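Local coordinates for protein beta-agarase D (Zobellia galactanivorans, PDB 4ASM) that cleaves the beta-1,4 linkages of agarose as a secreted endo-acting GH16 glycoside hydrolase that retains the anomeric configuration, here as its catalytic domain, at residues A[58-63]-A[69-74]; A[149-154]-A[158-163]; A[187-192]-A[197-202]; A[231-236]-A[313-318]. One frame throughout, in Å; residues are numbered along the deposited sequence.

Contact 1: residues A[58-63]-A[69-74]; sequences NKYHNR and NNFEGP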
# COMPACT_ATOMS: atom_id res chain seq x y z
N ASN A 58 -11.92 13.10 -3.58
CA ASN A 58 -10.55 13.49 -3.92
C ASN A 58 -9.75 13.99 -2.74
O ASN A 58 -8.96 14.96 -2.86
CB ASN A 58 -10.53 14.48 -5.10
CG ASN A 58 -11.29 15.78 -4.81
OD1 ASN A 58 -12.02 15.89 -3.81
ND2 ASN A 58 -11.11 16.78 -5.68
N LYS A 59 -9.89 13.31 -1.60
CA LYS A 59 -9.18 13.69 -0.40
C LYS A 59 -8.84 12.45 0.43
O LYS A 59 -9.48 11.42 0.28
CB LYS A 59 -10.04 14.69 0.42
CG LYS A 59 -9.37 15.29 1.64
CD LYS A 59 -10.28 16.39 2.20
CE LYS A 59 -9.70 16.98 3.47
NZ LYS A 59 -10.41 18.26 3.83
N TYR A 60 -7.82 12.59 1.27
CA TYR A 60 -7.54 11.59 2.30
C TYR A 60 -8.77 11.37 3.17
O TYR A 60 -9.62 12.24 3.30
CB TYR A 60 -6.40 12.15 3.14
CG TYR A 60 -5.86 11.29 4.23
CD1 TYR A 60 -5.28 10.04 3.96
CD2 TYR A 60 -5.85 11.74 5.54
CE1 TYR A 60 -4.71 9.26 4.98
CE2 TYR A 60 -5.31 10.96 6.56
CZ TYR A 60 -4.74 9.73 6.28
OH TYR A 60 -4.19 8.95 7.30
N HIS A 61 -8.85 10.19 3.78
CA HIS A 61 -10.11 9.68 4.34
C HIS A 61 -10.66 10.46 5.53
O HIS A 61 -9.91 10.94 6.38
CB HIS A 61 -9.97 8.18 4.66
CG HIS A 61 -9.12 7.87 5.87
ND1 HIS A 61 -9.29 6.71 6.59
CD2 HIS A 61 -8.13 8.56 6.48
CE1 HIS A 61 -8.43 6.69 7.59
NE2 HIS A 61 -7.71 7.79 7.55
N ASN A 62 -11.99 10.56 5.57
CA ASN A 62 -12.65 11.23 6.71
C ASN A 62 -12.41 10.51 8.03
O ASN A 62 -12.12 9.31 8.08
CB ASN A 62 -14.16 11.34 6.48
CG ASN A 62 -14.53 12.28 5.35
OD1 ASN A 62 -13.82 13.23 5.04
ND2 ASN A 62 -15.67 12.01 4.73
N ARG A 63 -12.58 11.26 9.11
CA ARG A 63 -12.62 10.71 10.45
C ARG A 63 -13.83 9.80 10.67
O ARG A 63 -14.80 9.88 9.92
CB ARG A 63 -12.66 11.87 11.44
CG ARG A 63 -11.38 12.63 11.48
CD ARG A 63 -11.53 13.95 12.19
NE ARG A 63 -10.27 14.67 12.18
CZ ARG A 63 -9.26 14.43 13.01
NH1 ARG A 63 -9.38 13.49 13.95
NH2 ARG A 63 -8.14 15.14 12.93
N ASN A 69 -10.43 14.64 7.70
CA ASN A 69 -9.12 14.44 8.27
C ASN A 69 -8.19 15.28 7.41
O ASN A 69 -7.97 14.97 6.23
CB ASN A 69 -8.74 12.96 8.23
CG ASN A 69 -7.42 12.68 8.93
OD1 ASN A 69 -6.52 13.52 8.93
ND2 ASN A 69 -7.29 11.49 9.51
N ASN A 70 -7.64 16.35 7.99
CA ASN A 70 -6.89 17.33 7.22
C ASN A 70 -5.38 17.09 7.18
O ASN A 70 -4.61 17.98 6.78
CB ASN A 70 -7.24 18.76 7.67
CG ASN A 70 -8.69 19.13 7.34
OD1 ASN A 70 -9.23 18.77 6.29
ND2 ASN A 70 -9.33 19.86 8.25
N PHE A 71 -4.95 15.89 7.59
CA PHE A 71 -3.57 15.46 7.43
C PHE A 71 -3.16 15.59 5.98
O PHE A 71 -3.87 15.13 5.09
CB PHE A 71 -3.42 14.01 7.89
CG PHE A 71 -2.01 13.44 7.74
CD1 PHE A 71 -0.93 14.07 8.34
CD2 PHE A 71 -1.80 12.28 7.01
CE1 PHE A 71 0.36 13.54 8.22
CE2 PHE A 71 -0.52 11.75 6.89
CZ PHE A 71 0.56 12.39 7.48
N GLU A 72 -2.02 16.22 5.75
CA GLU A 72 -1.65 16.53 4.38
C GLU A 72 -0.60 15.62 3.77
O GLU A 72 -0.19 15.83 2.65
CB GLU A 72 -1.32 18.02 4.21
CG GLU A 72 -2.55 18.95 4.35
CD GLU A 72 -2.25 20.39 3.92
OE1 GLU A 72 -1.28 20.97 4.44
OE2 GLU A 72 -2.99 20.93 3.07
N GLY A 73 -0.18 14.61 4.53
CA GLY A 73 0.77 13.63 4.01
C GLY A 73 2.08 13.53 4.78
O GLY A 73 2.42 14.40 5.60
N PRO A 74 2.82 12.45 4.53
CA PRO A 74 4.09 12.20 5.19
C PRO A 74 5.20 13.03 4.57
O PRO A 74 5.05 13.53 3.44
CB PRO A 74 4.31 10.71 4.91
CG PRO A 74 3.70 10.50 3.57
CD PRO A 74 2.47 11.38 3.56
O HOH W 1 -11.11 13.96 4.97
O HOH W 2 -9.56 9.42 9.42
O HOH W 3 -8.08 17.15 10.69
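Lys59 reaches Asn70 with its ammonium group. The lysine chain is extended, and NZ donates to Asn70 OD1 at 2.8 Å. Most of the other polar links involve Asn69. Asn69 OD1 accepts from Phe71 N at 3.1 Å, an Asx turn that fixes the amide. Asn69 ND2 donates to water 2, which probably donates to Asn62 O. Water 1 accepts from Asn69 N and donates to Tyr60 O and Asn62 OD1. Apart from these, water 3 bridges Arg63 and Asn70, accepting from Arg63 NH2 and Asn70 N.

The aromatic contacts centre on Tyr60. With CG anti to the backbone N (chi1 -177°), its ring is brought up to 69-74. Tyr60 CE2 lies 3.6 Å from Asn69 ND2, ring and amide planes 74° apart. Phe71 turns its edge to the Tyr60 face as an offset edge-to-face pair, ring centroids 5.7 Å apart. A leucine in place of Asn69 would probably leave Phe71 N without its Asx-turn acceptor and water 2 without this donor.

Both segments belong to the loop between strands 56-57 and 77-79. Tyr60 also packs on Trp151 and Leu153 of strand 147-153. His61 is hydrogen-bonded to Asp320 of strand 320-326 and to Asp157.

Contact 2: residues A[149-154]-A[158-163]; sequences DIWLLS and TQEIDI. With IMD (imidazole), chain C.
Glu160 lies across from Leu153 as a non-hydrogen-bonded pair of an antiparallel hairpin. Its CB meets Leu153 CD1 at 3.8 Å. Its CG sits 3.2 Å from Leu152 O. From there the chain runs extended, with CG anti to the backbone N (chi1 167°), and this brings the carboxylate obliquely across to the six-membered ring of Trp151. Glu160 CD is 3.4 Å from Trp151 CE3. Glu160 OE1 lies 3.6 Å from Trp151 CZ3. The carboxylate and indole planes are 45° apart. At the tip, Glu160 OE2 accepts a nearly straight hydrogen bond of 2.6 Å from N1 of a bound imidazole. Asp162 OD1 also comes within 2.5 Å of Glu160 OE2.

The imidazole lies over one face of the Trp151 ring, its C2 3.4 Å from Trp151 CH2. It is also hydrogen-bonded to Glu326.

Leu152 and Ile161 exchange two backbone hydrogen bonds. Ile163 N donates to Ile150 O, and Ser154 N to Gln159 O. Ser154 OG accepts from Gln159 N and has a further bond to Asp156. On the other side of the sheet, Leu152 CD2 packs on Ile163 CD1 at 3.8 Å.

Glu160 is probably the nucleophile, and Glu165, further along the same strand, the proton donor. Glu160, Asp162 and Glu165 fit the ExDxxE signature of GH16 enzymes with a beta bulge. The imidazole probably comes from the crystallisation liquor. Its place over Trp151, bonded to Glu160 and Glu326, is consistent with a pocket where a sugar ring could stack on the indole beside acidic groups.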
# COMPACT_ATOMS: atom_id res chain seq x y z
N ASP A 149 0.98 4.12 -4.29
CA ASP A 149 0.31 3.48 -3.15
C ASP A 149 -1.14 3.12 -3.42
O ASP A 149 -1.93 3.96 -3.89
CB ASP A 149 0.28 4.41 -1.92
CG ASP A 149 1.66 4.79 -1.41
OD1 ASP A 149 2.59 3.96 -1.45
OD2 ASP A 149 1.78 5.96 -0.91
N ILE A 150 -1.49 1.86 -3.12
CA ILE A 150 -2.89 1.43 -3.08
C ILE A 150 -3.03 0.69 -1.77
O ILE A 150 -2.28 -0.26 -1.51
CB ILE A 150 -3.24 0.49 -4.25
CG1 ILE A 150 -2.99 1.20 -5.58
CG2 ILE A 150 -4.68 0.02 -4.10
CD1 ILE A 150 -3.21 0.34 -6.82
N TRP A 151 -3.93 1.15 -0.92
CA TRP A 151 -3.92 0.62 0.44
C TRP A 151 -5.27 0.74 1.14
O TRP A 151 -6.20 1.36 0.60
CB TRP A 151 -2.78 1.26 1.25
CG TRP A 151 -2.73 2.78 1.27
CD1 TRP A 151 -2.61 3.63 0.20
CD2 TRP A 151 -2.75 3.60 2.44
NE1 TRP A 151 -2.56 4.93 0.64
CE2 TRP A 151 -2.64 4.94 2.01
CE3 TRP A 151 -2.85 3.33 3.81
CZ2 TRP A 151 -2.65 6.02 2.91
CZ3 TRP A 151 -2.83 4.39 4.71
CH2 TRP A 151 -2.72 5.72 4.26
N LEU A 152 -5.35 0.12 2.32
CA LEU A 152 -6.57 0.10 3.13
C LEU A 152 -6.24 0.65 4.52
O LEU A 152 -5.21 0.27 5.12
CB LEU A 152 -7.10 -1.33 3.26
CG LEU A 152 -7.21 -2.18 1.99
CD1 LEU A 152 -7.64 -3.60 2.34
CD2 LEU A 152 -8.15 -1.55 0.96
N LEU A 153 -7.10 1.52 5.06
CA LEU A 153 -6.81 2.13 6.37
C LEU A 153 -8.10 2.30 7.15
O LEU A 153 -9.07 2.86 6.61
CB LEU A 153 -6.12 3.49 6.19
CG LEU A 153 -5.72 4.28 7.44
CD1 LEU A 153 -4.69 3.52 8.31
CD2 LEU A 153 -5.18 5.67 7.06
N SER A 154 -8.13 1.83 8.39
CA SER A 154 -9.34 2.00 9.20
C SER A 154 -9.56 3.50 9.45
O SER A 154 -8.60 4.25 9.56
CB SER A 154 -9.26 1.19 10.51
OG SER A 154 -8.28 1.71 11.38
N THR A 158 -5.82 3.13 13.13
CA THR A 158 -5.06 2.12 13.91
C THR A 158 -4.66 0.87 13.11
O THR A 158 -3.72 0.18 13.47
CB THR A 158 -5.82 1.66 15.17
OG1 THR A 158 -7.06 1.04 14.82
CG2 THR A 158 -6.09 2.84 16.12
N GLN A 159 -5.41 0.54 12.07
CA GLN A 159 -5.20 -0.72 11.36
C GLN A 159 -5.14 -0.46 9.88
O GLN A 159 -6.00 0.25 9.33
CB GLN A 159 -6.32 -1.71 11.67
CG GLN A 159 -6.45 -2.06 13.18
CD GLN A 159 -7.53 -3.09 13.50
OE1 GLN A 159 -7.94 -3.24 14.67
NE2 GLN A 159 -7.99 -3.81 12.51
N GLU A 160 -4.15 -1.06 9.21
CA GLU A 160 -3.89 -0.79 7.79
C GLU A 160 -3.42 -2.05 7.09
O GLU A 160 -2.65 -2.82 7.65
CB GLU A 160 -2.83 0.30 7.66
CG GLU A 160 -2.23 0.48 6.28
CD GLU A 160 -1.19 1.57 6.24
OE1 GLU A 160 -1.14 2.42 7.16
OE2 GLU A 160 -0.42 1.58 5.24
N ILE A 161 -3.91 -2.26 5.88
CA ILE A 161 -3.43 -3.36 5.03
C ILE A 161 -3.10 -2.75 3.70
O ILE A 161 -3.94 -2.11 3.11
CB ILE A 161 -4.51 -4.45 4.86
CG1 ILE A 161 -4.76 -5.17 6.19
CG2 ILE A 161 -4.12 -5.45 3.74
CD1 ILE A 161 -6.11 -5.89 6.29
N ASP A 162 -1.86 -2.91 3.25
CA ASP A 162 -1.48 -2.33 1.97
C ASP A 162 -1.68 -3.35 0.86
O ASP A 162 -1.56 -4.57 1.09
CB ASP A 162 -0.04 -1.84 1.99
CG ASP A 162 0.18 -0.77 3.01
OD1 ASP A 162 -0.81 -0.12 3.43
OD2 ASP A 162 1.33 -0.59 3.42
N ILE A 163 -2.02 -2.85 -0.32
CA ILE A 163 -2.03 -3.65 -1.53
C ILE A 163 -0.68 -3.43 -2.22
O ILE A 163 0.05 -4.39 -2.49
CB ILE A 163 -3.22 -3.32 -2.43
CG1 ILE A 163 -4.50 -3.87 -1.78
CG2 ILE A 163 -3.05 -3.99 -3.78
CD1 ILE A 163 -5.58 -2.89 -1.56
N1 IMD C . 0.72 3.31 3.66
C2 IMD C . 0.40 4.61 3.53
N3 IMD C . 1.12 5.13 2.51
C4 IMD C . 1.89 4.15 1.98
C5 IMD C . 1.63 3.00 2.71

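Contact 3: residues A[187-192]-A[197-202]; sequences HHVFIR and KDYQPA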
# COMPACT_ATOMS: atom_id res chain seq x y z
N HIS A 187 1.61 -3.98 5.59
CA HIS A 187 0.44 -3.57 6.36
C HIS A 187 1.00 -2.72 7.48
O HIS A 187 2.20 -2.65 7.65
CB HIS A 187 -0.34 -4.78 6.90
CG HIS A 187 0.31 -5.45 8.08
ND1 HIS A 187 1.18 -6.51 7.95
CD2 HIS A 187 0.21 -5.20 9.41
CE1 HIS A 187 1.58 -6.89 9.15
NE2 HIS A 187 1.00 -6.13 10.06
N HIS A 188 0.14 -2.05 8.24
CA HIS A 188 0.62 -1.37 9.43
C HIS A 188 -0.37 -1.58 10.55
O HIS A 188 -1.57 -1.68 10.32
CB HIS A 188 0.72 0.14 9.22
CG HIS A 188 1.90 0.62 8.42
ND1 HIS A 188 2.02 0.45 7.06
CD2 HIS A 188 2.96 1.36 8.80
CE1 HIS A 188 3.14 1.03 6.64
NE2 HIS A 188 3.72 1.60 7.69
N VAL A 189 0.16 -1.60 11.77
CA VAL A 189 -0.66 -1.40 12.97
C VAL A 189 -0.07 -0.24 13.77
O VAL A 189 1.15 -0.08 13.83
CB VAL A 189 -0.84 -2.71 13.84
CG1 VAL A 189 -1.59 -3.78 13.04
CG2 VAL A 189 0.50 -3.25 14.40
N PHE A 190 -0.95 0.55 14.38
CA PHE A 190 -0.52 1.77 15.10
C PHE A 190 -1.09 1.84 16.50
O PHE A 190 -2.22 1.44 16.73
CB PHE A 190 -1.02 3.04 14.40
CG PHE A 190 -0.52 3.22 12.99
CD1 PHE A 190 0.67 3.90 12.73
CD2 PHE A 190 -1.27 2.74 11.91
CE1 PHE A 190 1.12 4.06 11.40
CE2 PHE A 190 -0.84 2.91 10.60
CZ PHE A 190 0.35 3.57 10.36
N ILE A 191 -0.30 2.41 17.40
CA ILE A 191 -0.88 3.11 18.55
C ILE A 191 -0.94 4.58 18.15
O ILE A 191 0.04 5.14 17.67
CB ILE A 191 -0.03 2.98 19.83
CG1 ILE A 191 0.32 1.53 20.10
CG2 ILE A 191 -0.82 3.55 21.03
CD1 ILE A 191 1.02 1.29 21.46
N ARG A 192 -2.11 5.18 18.33
CA ARG A 192 -2.30 6.59 18.00
C ARG A 192 -1.67 7.46 19.08
O ARG A 192 -1.45 6.98 20.20
CB ARG A 192 -3.79 6.94 17.90
CG ARG A 192 -4.66 6.11 16.95
CD ARG A 192 -4.05 6.02 15.58
NE ARG A 192 -3.67 7.34 15.08
CZ ARG A 192 -2.82 7.55 14.09
NH1 ARG A 192 -2.24 6.53 13.44
NH2 ARG A 192 -2.53 8.80 13.74
N LYS A 197 3.04 4.76 18.01
CA LYS A 197 3.92 3.68 17.55
C LYS A 197 3.41 3.14 16.23
O LYS A 197 2.20 3.08 16.00
CB LYS A 197 3.98 2.54 18.57
CG LYS A 197 4.51 2.98 19.92
CD LYS A 197 4.78 1.82 20.83
CE LYS A 197 5.24 2.31 22.20
NZ LYS A 197 6.60 2.90 22.15
N ASP A 198 4.34 2.72 15.38
CA ASP A 198 4.03 2.24 14.03
C ASP A 198 4.79 0.95 13.78
O ASP A 198 6.01 0.91 13.91
CB ASP A 198 4.45 3.33 13.04
CG ASP A 198 4.19 2.96 11.58
OD1 ASP A 198 3.58 1.92 11.30
OD2 ASP A 198 4.60 3.75 10.71
N TYR A 199 4.06 -0.12 13.46
CA TYR A 199 4.67 -1.37 13.00
C TYR A 199 4.26 -1.70 11.55
O TYR A 199 3.10 -1.59 11.20
CB TYR A 199 4.28 -2.54 13.88
CG TYR A 199 4.85 -3.83 13.34
CD1 TYR A 199 6.19 -4.13 13.54
CD2 TYR A 199 4.07 -4.70 12.58
CE1 TYR A 199 6.76 -5.29 13.01
CE2 TYR A 199 4.62 -5.88 12.04
CZ TYR A 199 5.97 -6.15 12.26
OH TYR A 199 6.53 -7.31 11.76
N GLN A 200 5.24 -2.12 10.76
CA GLN A 200 5.03 -2.66 9.42
C GLN A 200 6.05 -3.78 9.17
O GLN A 200 7.11 -3.83 9.82
CB GLN A 200 5.20 -1.58 8.37
CG GLN A 200 6.64 -1.08 8.27
CD GLN A 200 6.77 0.10 7.33
OE1 GLN A 200 7.09 1.22 7.73
NE2 GLN A 200 6.46 -0.14 6.09
N PRO A 201 5.74 -4.70 8.25
CA PRO A 201 6.72 -5.74 7.91
C PRO A 201 8.04 -5.17 7.44
O PRO A 201 8.09 -4.29 6.57
CB PRO A 201 6.04 -6.54 6.80
CG PRO A 201 4.55 -6.33 7.10
CD PRO A 201 4.47 -4.88 7.52
N ALA A 202 9.11 -5.70 8.04
CA ALA A 202 10.48 -5.29 7.75
C ALA A 202 11.38 -6.49 7.47
O ALA A 202 12.61 -6.37 7.50
CB ALA A 202 11.04 -4.46 8.90
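Val189 pairs with Tyr199 and Ile191 with Lys197 in an antiparallel hairpin whose short strand axes run 165° apart. Each pair is joined by two backbone hydrogen bonds. That from Tyr199 N to Val189 O is almost straight, at 2.9 Å.

One side of the hairpin carries His188, Phe190, Asp198 and Gln200. Gln200 lays its CB over the face of the His188 ring, 3.6 Å from the centroid, in a CH-pi contact. Gln200 CG stands between the backbone N and the carbonyl carbon (chi1 67°), and this runs the rest of the side chain up beside the imidazole. Phe190 and Asp198 point the same way, side by side. Phe190 CE1 is 3.3 Å from Asp198 CG, with ring and carboxylate planes 31° apart.

The other side carries His187, Val189, Ile191, Lys197 and Tyr199, which meet their neighbours mainly through carbon atoms. Pro201 CD sits over the His187 ring, 4.0 Å from its centroid, a second CH-pi contact. His187 NE2 is held by Ile303 O. Val189 CG2 touches Tyr199 CB at 3.9 Å. Ile191 CD1 lies 3.8 Å from Lys197 CD, so the two aliphatic chains run together before the lysine turns off to a weak bond with Asn273.

The hairpin extends the sheet beyond strand 159-166. His188 and Glu160 are linked through their backbones, as are Phe190 and Thr158. The side chains of His188 and Phe190 touch Glu160, and Gln200 touches Glu165, so this side lies beside the probable catalytic residues. Behind them, His187 meets the Phe315 ring edge-to-face and also touches Leu245 of strand 240-246.

Contact 4: residues A[231-236]-A[313-318]; sequences TRLEYF and RKFSKE
Phe315 and Leu233 make the hydrophobic centre of this contact. The two side chains meet at about a right angle. Phe315 CE2 touches the whole branched end of the leucine, lying 3.9 Å from Leu233 CD1 and 4.0 Å from Leu233 CD2. Phe315 CZ follows at 4.1 Å from Leu233 CD1. The phenylalanine CG is anti to its own carbonyl carbon (chi1 -61°), a setting that sends the ring toward strand 232-237. An alanine at Leu233 is likely to open a gap beside CE2 and CZ of Phe315 and let the ring shift.

Thr231 is the second area of contact. It meets backbone and aliphatic atoms and makes no hydrogen bond across. Its OG1 stands 4.0 Å from Arg313 O and 4.1 Å from Lys314 CB. Lys314 leads its amino end away from here. The contact across the two segments is thus van der Waals packing over a small area.

Polar groups near it are paired elsewhere. Arg232 grips Glu234 OE2 side-on with NE and NH2, and its NH1 bridges to Asp246. Arg313 is bonded to the backbone oxygens of Thr270 and Asp304.

Strand 232-237 lies between strands 220-229 and 240-246. Segment 313-318 belongs to the loop that leads into strand 320-326. Leu233 also touches Trp227 and Ile161, and Phe315 touches Ile161 and Gln159. The pair thus packs the loop before strand 320-326 onto strands 232-237 and 159-166, within the two-sheet beta-jelly roll of GH16 enzymes.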
# COMPACT_ATOMS: atom_id res chain seq x y z
N THR A 231 -6.44 -12.69 10.69
CA THR A 231 -5.08 -13.06 10.96
C THR A 231 -4.34 -13.50 9.67
O THR A 231 -3.15 -13.82 9.70
CB THR A 231 -5.22 -14.06 12.14
OG1 THR A 231 -4.62 -13.57 13.37
CG2 THR A 231 -5.03 -15.44 11.79
N ARG A 232 -5.01 -13.42 8.52
CA ARG A 232 -4.41 -13.90 7.25
C ARG A 232 -4.60 -12.95 6.07
O ARG A 232 -5.73 -12.54 5.77
CB ARG A 232 -4.88 -15.31 6.88
CG ARG A 232 -4.23 -15.87 5.59
CD ARG A 232 -4.69 -17.30 5.39
NE ARG A 232 -4.35 -17.89 4.09
CZ ARG A 232 -3.66 -19.02 3.91
NH1 ARG A 232 -3.13 -19.66 4.96
NH2 ARG A 232 -3.49 -19.50 2.68
N LEU A 233 -3.47 -12.66 5.40
CA LEU A 233 -3.42 -11.85 4.17
C LEU A 233 -2.69 -12.61 3.10
O LEU A 233 -1.67 -13.24 3.39
CB LEU A 233 -2.64 -10.55 4.39
CG LEU A 233 -3.04 -9.62 5.53
CD1 LEU A 233 -2.09 -8.42 5.64
CD2 LEU A 233 -4.50 -9.17 5.38
N GLU A 234 -3.16 -12.52 1.85
CA GLU A 234 -2.46 -13.13 0.72
C GLU A 234 -2.26 -12.07 -0.34
O GLU A 234 -3.20 -11.29 -0.60
CB GLU A 234 -3.28 -14.27 0.13
CG GLU A 234 -3.60 -15.40 1.10
CD GLU A 234 -4.76 -16.27 0.66
OE1 GLU A 234 -5.36 -16.01 -0.41
OE2 GLU A 234 -5.06 -17.24 1.39
N TYR A 235 -1.07 -12.02 -0.94
CA TYR A 235 -0.73 -11.01 -1.95
C TYR A 235 -0.55 -11.65 -3.31
O TYR A 235 -0.07 -12.78 -3.40
CB TYR A 235 0.56 -10.27 -1.57
CG TYR A 235 0.43 -9.43 -0.34
CD1 TYR A 235 0.54 -9.99 0.93
CD2 TYR A 235 0.17 -8.06 -0.44
CE1 TYR A 235 0.39 -9.20 2.07
CE2 TYR A 235 0.06 -7.27 0.69
CZ TYR A 235 0.15 -7.85 1.93
OH TYR A 235 -0.00 -7.08 3.07
N PHE A 236 -0.95 -10.93 -4.36
CA PHE A 236 -0.95 -11.43 -5.74
C PHE A 236 -0.40 -10.36 -6.66
O PHE A 236 -0.75 -9.19 -6.53
CB PHE A 236 -2.38 -11.76 -6.19
CG PHE A 236 -3.05 -12.77 -5.32
CD1 PHE A 236 -3.63 -12.38 -4.10
CD2 PHE A 236 -3.11 -14.11 -5.68
CE1 PHE A 236 -4.23 -13.32 -3.26
CE2 PHE A 236 -3.72 -15.05 -4.83
CZ PHE A 236 -4.29 -14.64 -3.64
N ARG A 313 -3.94 -9.37 18.61
CA ARG A 313 -2.93 -9.25 17.53
C ARG A 313 -3.55 -9.62 16.19
O ARG A 313 -3.06 -10.48 15.46
CB ARG A 313 -1.70 -10.09 17.85
CG ARG A 313 -1.09 -9.71 19.17
CD ARG A 313 -0.08 -10.76 19.60
NE ARG A 313 0.31 -10.61 21.00
CZ ARG A 313 1.28 -9.82 21.45
NH1 ARG A 313 2.01 -9.06 20.64
NH2 ARG A 313 1.55 -9.80 22.76
N LYS A 314 -4.64 -8.93 15.88
CA LYS A 314 -5.42 -9.28 14.71
C LYS A 314 -6.07 -8.03 14.14
O LYS A 314 -6.23 -7.01 14.83
CB LYS A 314 -6.46 -10.35 15.07
CG LYS A 314 -7.52 -9.91 16.09
CD LYS A 314 -8.51 -11.06 16.36
CE LYS A 314 -8.06 -11.92 17.52
NZ LYS A 314 -8.70 -13.26 17.52
N PHE A 315 -6.44 -8.12 12.87
CA PHE A 315 -7.25 -7.10 12.25
C PHE A 315 -8.69 -7.29 12.72
O PHE A 315 -9.16 -8.42 12.94
CB PHE A 315 -7.15 -7.21 10.73
CG PHE A 315 -5.76 -7.03 10.19
CD1 PHE A 315 -5.13 -5.78 10.25
CD2 PHE A 315 -5.07 -8.10 9.63
CE1 PHE A 315 -3.84 -5.60 9.75
CE2 PHE A 315 -3.76 -7.94 9.13
CZ PHE A 315 -3.15 -6.66 9.20
N SER A 316 -9.39 -6.19 12.91
CA SER A 316 -10.74 -6.29 13.44
C SER A 316 -11.65 -5.18 12.94
O SER A 316 -12.82 -5.15 13.29
CB SER A 316 -10.70 -6.27 14.97
OG SER A 316 -10.13 -5.07 15.47
N LYS A 317 -11.11 -4.26 12.13
CA LYS A 317 -11.87 -3.07 11.74
C LYS A 317 -12.03 -2.94 10.24
O LYS A 317 -11.08 -3.19 9.47
CB LYS A 317 -11.20 -1.81 12.31
CG LYS A 317 -11.28 -1.75 13.84
CD LYS A 317 -10.35 -0.70 14.45
CE LYS A 317 -10.54 -0.62 15.96
NZ LYS A 317 -9.58 0.33 16.59
N GLU A 318 -13.22 -2.54 9.80
CA GLU A 318 -13.42 -2.15 8.40
C GLU A 318 -12.46 -1.01 8.02
O GLU A 318 -12.04 -0.19 8.86
CB GLU A 318 -14.88 -1.75 8.09
CG GLU A 318 -15.32 -0.47 8.76
CD GLU A 318 -16.72 -0.02 8.38
OE1 GLU A 318 -17.35 -0.67 7.53
OE2 GLU A 318 -17.15 1.01 8.95

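How the contacts relate
Contact 2 is the hub, and contacts 1, 3 and 4 all touch it. The 58-63 loop of contact 1 leans on its first strand, with Tyr60 OH 3.4 Å from Leu153 CD2. Contact 3 continues the sheet from its second strand through a probable hydrogen bond of 2.9 Å from Glu160 N to His188 O. Contact 4 backs the same strand, its centre about 10 Å from that of contact 2. Contacts 3 and 4 meet where His187 CD2 lies 3.7 Å from Phe315 CZ. Contacts 1 and 3 do not touch: their nearest atoms are about 7 Å apart. Contact 1 reaches contact 2 from a loop beside strand 147-153, contact 3 from strand 183-191 beside strand 159-166, which holds the probable nucleophile.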